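Local coordinates for protein probable polyketide synthase 1 (PDB 2H84) that makes acylpyrones in vitro and is a hybrid synthase whose C-terminal thiolase-fold type III domain, described here, probably extends and cyclises polyketides, at residues Q57-L65 / W323-N331. Residues are numbered along the deposited sequence; the frame is centred on the assembly and turned at random.
Sequences QSQIKTRHL and WDVYHAYGN
Two aromatic residues one after the other in helix 320-329, Tyr326 and His327, take up successive backbone carbonyls of segment 57-65. Tyr326 OH donates to Ser58 O at 2.8 Å, lying in that carbonyl's plane, and is itself met by a weak hydrogen bond from Lys302 N; with CG anti to the backbone N (chi1 176°), the phenol reaches Ser58, and Ile60 lies across the ring at about a right angle, CG1 3.4 Å from CZ. His327 ND1 lies 2.8 Å from Gln59 O, almost in line with the C=O though the N-H itself is bent (143°), the acceptor sitting at the ring edge near the imidazole plane, so in this pairing ND1 carries the proton. At the helix's C-terminal end the roles reverse. His327 O accepts two backbone N-H groups, from Lys61 N at 2.7 Å and Thr62 N at 3.1 Å, and the next carbonyl, Ala328 O, receives Thr62 OG1 at 3.0 Å from well above its plane. Carbonyls that find no further helical turn are thus satisfied by the loop and strand. Beyond them, His64 and Tyr329 touch rim to rim, CD2 to CD1 at 3.5 Å. Gly330 is the first residue to leave helical geometry, with positive phi, and Ile60 CD1 packs against its CA. The contact joins the N- and C-terminal halves of the chalcone synthase-like fold: strand 62-63 pairs antiparallel with strand 28-29, Arg63 reaches the carbonyls of Ser203 and Phe206, and helices 302-311 and 335-345 pack against helix 320-329.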
ATOM      1  N   GLN A  57      23.954  22.819  11.251  1.00 26.99           N
ATOM      2  CA  GLN A  57      24.183  22.665   9.818  1.00 28.89           C
ATOM      3  C   GLN A  57      23.033  22.042   9.041  1.00 28.99           C
ATOM      4  O   GLN A  57      23.197  21.694   7.874  1.00 29.39           O
ATOM      5  CB  GLN A  57      25.459  21.858   9.541  1.00 30.27           C
ATOM      6  CG  GLN A  57      26.648  22.745   9.164  1.00 34.19           C
ATOM      7  CD  GLN A  57      26.266  23.815   8.134  1.00 37.67           C
ATOM      8  OE1 GLN A  57      26.368  23.609   6.922  1.00 39.52           O
ATOM      9  NE2 GLN A  57      25.812  24.956   8.620  1.00 37.58           N
ATOM     10  N   SER A  58      21.866  21.928   9.670  1.00 29.24           N
ATOM     11  CA  SER A  58      20.700  21.328   9.018  1.00 29.21           C
ATOM     12  C   SER A  58      19.965  22.299   8.100  1.00 29.84           C
ATOM     13  O   SER A  58      19.285  21.877   7.164  1.00 29.57           O
ATOM     14  CB  SER A  58      19.712  20.805  10.068  1.00 28.88           C
ATOM     15  OG  SER A  58      19.044  21.864  10.725  1.00 24.27           O
ATOM     16  N   GLN A  59      20.092  23.592   8.386  1.00 30.40           N
ATOM     17  CA  GLN A  59      19.431  24.634   7.600  1.00 30.49           C
ATOM     18  C   GLN A  59      17.910  24.614   7.698  1.00 30.10           C
ATOM     19  O   GLN A  59      17.230  25.133   6.817  1.00 30.45           O
ATOM     20  CB  GLN A  59      19.819  24.529   6.132  1.00 31.82           C
ATOM     21  CG  GLN A  59      21.200  25.049   5.816  1.00 35.15           C
ATOM     22  CD  GLN A  59      21.621  24.721   4.401  1.00 37.07           C
ATOM     23  OE1 GLN A  59      20.893  24.994   3.450  1.00 38.37           O
ATOM     24  NE2 GLN A  59      22.803  24.129   4.254  1.00 37.91           N
ATOM     25  N   ILE A  60      17.377  24.007   8.753  1.00 28.78           N
ATOM     26  CA  ILE A  60      15.936  23.964   8.945  1.00 27.27           C
ATOM     27  C   ILE A  60      15.598  24.975  10.026  1.00 27.81           C
ATOM     28  O   ILE A  60      16.258  25.024  11.063  1.00 28.19           O
ATOM     29  CB  ILE A  60      15.466  22.569   9.376  1.00 26.34           C
ATOM     30  CG1 ILE A  60      15.695  21.583   8.230  1.00 25.06           C
ATOM     31  CG2 ILE A  60      14.001  22.614   9.775  1.00 25.68           C
ATOM     32  CD1 ILE A  60      15.255  20.174   8.524  1.00 24.52           C
ATOM     33  N   LYS A  61      14.574  25.786   9.781  1.00 28.28           N
ATOM     34  CA  LYS A  61      14.176  26.814  10.731  1.00 28.77           C
ATOM     35  C   LYS A  61      13.107  26.338  11.696  1.00 27.87           C
ATOM     36  O   LYS A  61      13.182  26.613  12.889  1.00 27.62           O
ATOM     37  CB  LYS A  61      13.684  28.050   9.980  1.00 31.86           C
ATOM     38  CG  LYS A  61      13.929  29.350  10.721  1.00 36.70           C
ATOM     39  CD  LYS A  61      13.935  30.536   9.764  1.00 38.86           C
ATOM     40  CE  LYS A  61      14.505  31.758  10.457  1.00 39.99           C
ATOM     41  NZ  LYS A  61      14.386  32.988   9.656  1.00 41.27           N
ATOM     42  N   THR A  62      12.112  25.623  11.173  1.00 27.22           N
ATOM     43  CA  THR A  62      11.017  25.094  11.987  1.00 24.75           C
ATOM     44  C   THR A  62      10.503  23.744  11.491  1.00 23.22           C
ATOM     45  O   THR A  62      10.717  23.359  10.338  1.00 22.95           O
ATOM     46  CB  THR A  62       9.799  26.053  12.016  1.00 24.72           C
ATOM     47  OG1 THR A  62       9.429  26.396  10.672  1.00 24.92           O
ATOM     48  CG2 THR A  62      10.116  27.309  12.792  1.00 24.31           C
ATOM     49  N   ARG A  63       9.815  23.041  12.387  1.00 21.05           N
ATOM     50  CA  ARG A  63       9.217  21.744  12.105  1.00 18.28           C
ATOM     51  C   ARG A  63       7.969  21.590  12.966  1.00 18.05           C
ATOM     52  O   ARG A  63       7.879  22.173  14.050  1.00 17.35           O
ATOM     53  CB  ARG A  63      10.188  20.604  12.432  1.00 15.65           C
ATOM     54  CG  ARG A  63      11.213  20.310  11.358  1.00 14.52           C
ATOM     55  CD  ARG A  63      12.005  19.064  11.702  1.00 14.75           C
ATOM     56  NE  ARG A  63      12.855  19.257  12.875  1.00 17.75           N
ATOM     57  CZ  ARG A  63      13.311  18.268  13.641  1.00 16.67           C
ATOM     58  NH1 ARG A  63      13.000  17.010  13.365  1.00 17.39           N
ATOM     59  NH2 ARG A  63      14.084  18.533  14.679  1.00 15.61           N
ATOM     60  N   HIS A  64       7.002  20.822  12.470  1.00 17.92           N
ATOM     61  CA  HIS A  64       5.772  20.554  13.210  1.00 17.16           C
ATOM     62  C   HIS A  64       5.873  19.105  13.683  1.00 16.32           C
ATOM     63  O   HIS A  64       6.133  18.197  12.890  1.00 17.03           O
ATOM     64  CB  HIS A  64       4.562  20.761  12.305  1.00 16.83           C
ATOM     65  CG  HIS A  64       4.372  22.183  11.887  1.00 17.15           C
ATOM     66  ND1 HIS A  64       3.508  23.041  12.535  1.00 16.94           N
ATOM     67  CD2 HIS A  64       4.967  22.912  10.915  1.00 16.02           C
ATOM     68  CE1 HIS A  64       3.580  24.236  11.979  1.00 15.02           C
ATOM     69  NE2 HIS A  64       4.459  24.186  10.994  1.00 15.17           N
ATOM     70  N   LEU A  65       5.678  18.886  14.975  1.00 14.90           N
ATOM     71  CA  LEU A  65       5.820  17.543  15.513  1.00 14.57           C
ATOM     72  C   LEU A  65       4.705  17.120  16.448  1.00 15.68           C
ATOM     73  O   LEU A  65       4.339  17.865  17.350  1.00 17.39           O
ATOM     74  CB  LEU A  65       7.148  17.438  16.266  1.00 11.20           C
ATOM     75  CG  LEU A  65       8.403  18.002  15.606  1.00  7.61           C
ATOM     76  CD1 LEU A  65       9.510  18.050  16.627  1.00  7.04           C
ATOM     77  CD2 LEU A  65       8.796  17.161  14.424  1.00  6.21           C
ATOM     78  N   TRP A 323      12.837  25.141  -1.166  1.00 20.87           N
ATOM     79  CA  TRP A 323      13.663  25.495  -0.012  1.00 20.30           C
ATOM     80  C   TRP A 323      12.829  26.230   1.026  1.00 20.44           C
ATOM     81  O   TRP A 323      13.193  26.257   2.192  1.00 19.83           O
ATOM     82  CB  TRP A 323      14.856  26.361  -0.424  1.00 19.63           C
ATOM     83  CG  TRP A 323      16.048  25.607  -0.934  1.00 20.66           C
ATOM     84  CD1 TRP A 323      16.376  25.369  -2.244  1.00 20.25           C
ATOM     85  CD2 TRP A 323      17.043  24.938  -0.148  1.00 21.35           C
ATOM     86  NE1 TRP A 323      17.505  24.586  -2.320  1.00 20.47           N
ATOM     87  CE2 TRP A 323      17.931  24.303  -1.047  1.00 21.34           C
ATOM     88  CE3 TRP A 323      17.264  24.804   1.228  1.00 21.07           C
ATOM     89  CZ2 TRP A 323      19.025  23.548  -0.606  1.00 21.34           C
ATOM     90  CZ3 TRP A 323      18.352  24.054   1.662  1.00 20.28           C
ATOM     91  CH2 TRP A 323      19.214  23.432   0.750  1.00 21.09           C
ATOM     92  N   ASP A 324      11.730  26.853   0.606  1.00 21.45           N
ATOM     93  CA  ASP A 324      10.872  27.544   1.562  1.00 21.88           C
ATOM     94  C   ASP A 324      10.221  26.448   2.398  1.00 21.56           C
ATOM     95  O   ASP A 324      10.197  26.522   3.628  1.00 21.97           O
ATOM     96  CB  ASP A 324       9.785  28.350   0.848  1.00 23.67           C
ATOM     97  CG  ASP A 324      10.331  29.555   0.105  1.00 26.11           C
ATOM     98  OD1 ASP A 324      11.311  30.170   0.584  1.00 27.18           O
ATOM     99  OD2 ASP A 324       9.757  29.896  -0.953  1.00 27.24           O
ATOM    100  N   VAL A 325       9.707  25.427   1.709  1.00 19.14           N
ATOM    101  CA  VAL A 325       9.062  24.293   2.361  1.00 16.65           C
ATOM    102  C   VAL A 325      10.032  23.590   3.301  1.00 16.80           C
ATOM    103  O   VAL A 325       9.702  23.317   4.454  1.00 17.08           O
ATOM    104  CB  VAL A 325       8.577  23.270   1.336  1.00 16.18           C
ATOM    105  CG1 VAL A 325       7.990  22.067   2.042  1.00 15.34           C
ATOM    106  CG2 VAL A 325       7.560  23.906   0.424  1.00 15.08           C
ATOM    107  N   TYR A 326      11.234  23.298   2.812  1.00 16.31           N
ATOM    108  CA  TYR A 326      12.225  22.623   3.637  1.00 16.02           C
ATOM    109  C   TYR A 326      12.615  23.439   4.869  1.00 15.70           C
ATOM    110  O   TYR A 326      12.761  22.881   5.956  1.00 15.91           O
ATOM    111  CB  TYR A 326      13.470  22.271   2.805  1.00 15.78           C
ATOM    112  CG  TYR A 326      14.599  21.640   3.607  1.00 16.80           C
ATOM    113  CD1 TYR A 326      15.720  22.390   3.978  1.00 16.75           C
ATOM    114  CD2 TYR A 326      14.525  20.306   4.031  1.00 17.41           C
ATOM    115  CE1 TYR A 326      16.743  21.833   4.755  1.00 17.41           C
ATOM    116  CE2 TYR A 326      15.541  19.733   4.813  1.00 17.47           C
ATOM    117  CZ  TYR A 326      16.650  20.503   5.173  1.00 17.92           C
ATOM    118  OH  TYR A 326      17.651  19.951   5.944  1.00 15.20           O
ATOM    119  N   HIS A 327      12.767  24.752   4.714  1.00 15.27           N
ATOM    120  CA  HIS A 327      13.152  25.594   5.847  1.00 15.52           C
ATOM    121  C   HIS A 327      12.107  25.627   6.950  1.00 16.07           C
ATOM    122  O   HIS A 327      12.451  25.661   8.132  1.00 16.00           O
ATOM    123  CB  HIS A 327      13.428  27.036   5.406  1.00 13.83           C
ATOM    124  CG  HIS A 327      14.671  27.194   4.587  1.00 13.90           C
ATOM    125  ND1 HIS A 327      15.833  26.505   4.852  1.00 13.39           N
ATOM    126  CD2 HIS A 327      14.938  27.986   3.521  1.00 13.68           C
ATOM    127  CE1 HIS A 327      16.765  26.866   3.985  1.00 12.32           C
ATOM    128  NE2 HIS A 327      16.245  27.763   3.169  1.00 12.40           N
ATOM    129  N   ALA A 328      10.834  25.601   6.557  1.00 16.83           N
ATOM    130  CA  ALA A 328       9.722  25.682   7.501  1.00 16.64           C
ATOM    131  C   ALA A 328       9.049  24.378   7.933  1.00 17.65           C
ATOM    132  O   ALA A 328       8.215  24.387   8.838  1.00 18.23           O
ATOM    133  CB  ALA A 328       8.676  26.626   6.941  1.00 16.32           C
ATOM    134  N   TYR A 329       9.394  23.261   7.302  1.00 17.86           N
ATOM    135  CA  TYR A 329       8.768  21.989   7.654  1.00 18.37           C
ATOM    136  C   TYR A 329       9.742  20.828   7.773  1.00 18.82           C
ATOM    137  O   TYR A 329       9.472  19.855   8.489  1.00 20.28           O
ATOM    138  CB  TYR A 329       7.710  21.616   6.612  1.00 17.83           C
ATOM    139  CG  TYR A 329       6.572  22.594   6.503  1.00 16.92           C
ATOM    140  CD1 TYR A 329       5.597  22.666   7.493  1.00 16.42           C
ATOM    141  CD2 TYR A 329       6.478  23.462   5.416  1.00 15.99           C
ATOM    142  CE1 TYR A 329       4.560  23.575   7.403  1.00 16.63           C
ATOM    143  CE2 TYR A 329       5.446  24.377   5.317  1.00 15.37           C
ATOM    144  CZ  TYR A 329       4.489  24.432   6.314  1.00 16.60           C
ATOM    145  OH  TYR A 329       3.469  25.351   6.233  1.00 15.77           O
ATOM    146  N   GLY A 330      10.859  20.920   7.060  1.00 17.99           N
ATOM    147  CA  GLY A 330      11.830  19.845   7.080  1.00 16.64           C
ATOM    148  C   GLY A 330      11.392  18.718   6.160  1.00 15.41           C
ATOM    149  O   GLY A 330      10.777  18.958   5.118  1.00 14.60           O
ATOM    150  N   ASN A 331      11.694  17.485   6.548  1.00 14.14           N
ATOM    151  CA  ASN A 331      11.325  16.327   5.743  1.00 13.35           C
ATOM    152  C   ASN A 331      10.116  15.595   6.336  1.00 12.55           C
ATOM    153  O   ASN A 331      10.234  14.949   7.360  1.00 12.48           O
ATOM    154  CB  ASN A 331      12.503  15.366   5.646  1.00 13.66           C
ATOM    155  CG  ASN A 331      12.193  14.172   4.788  1.00 15.48           C
ATOM    156  OD1 ASN A 331      13.005  13.264   4.653  1.00 18.60           O
ATOM    157  ND2 ASN A 331      11.005  14.163   4.193  1.00 15.45           N
TER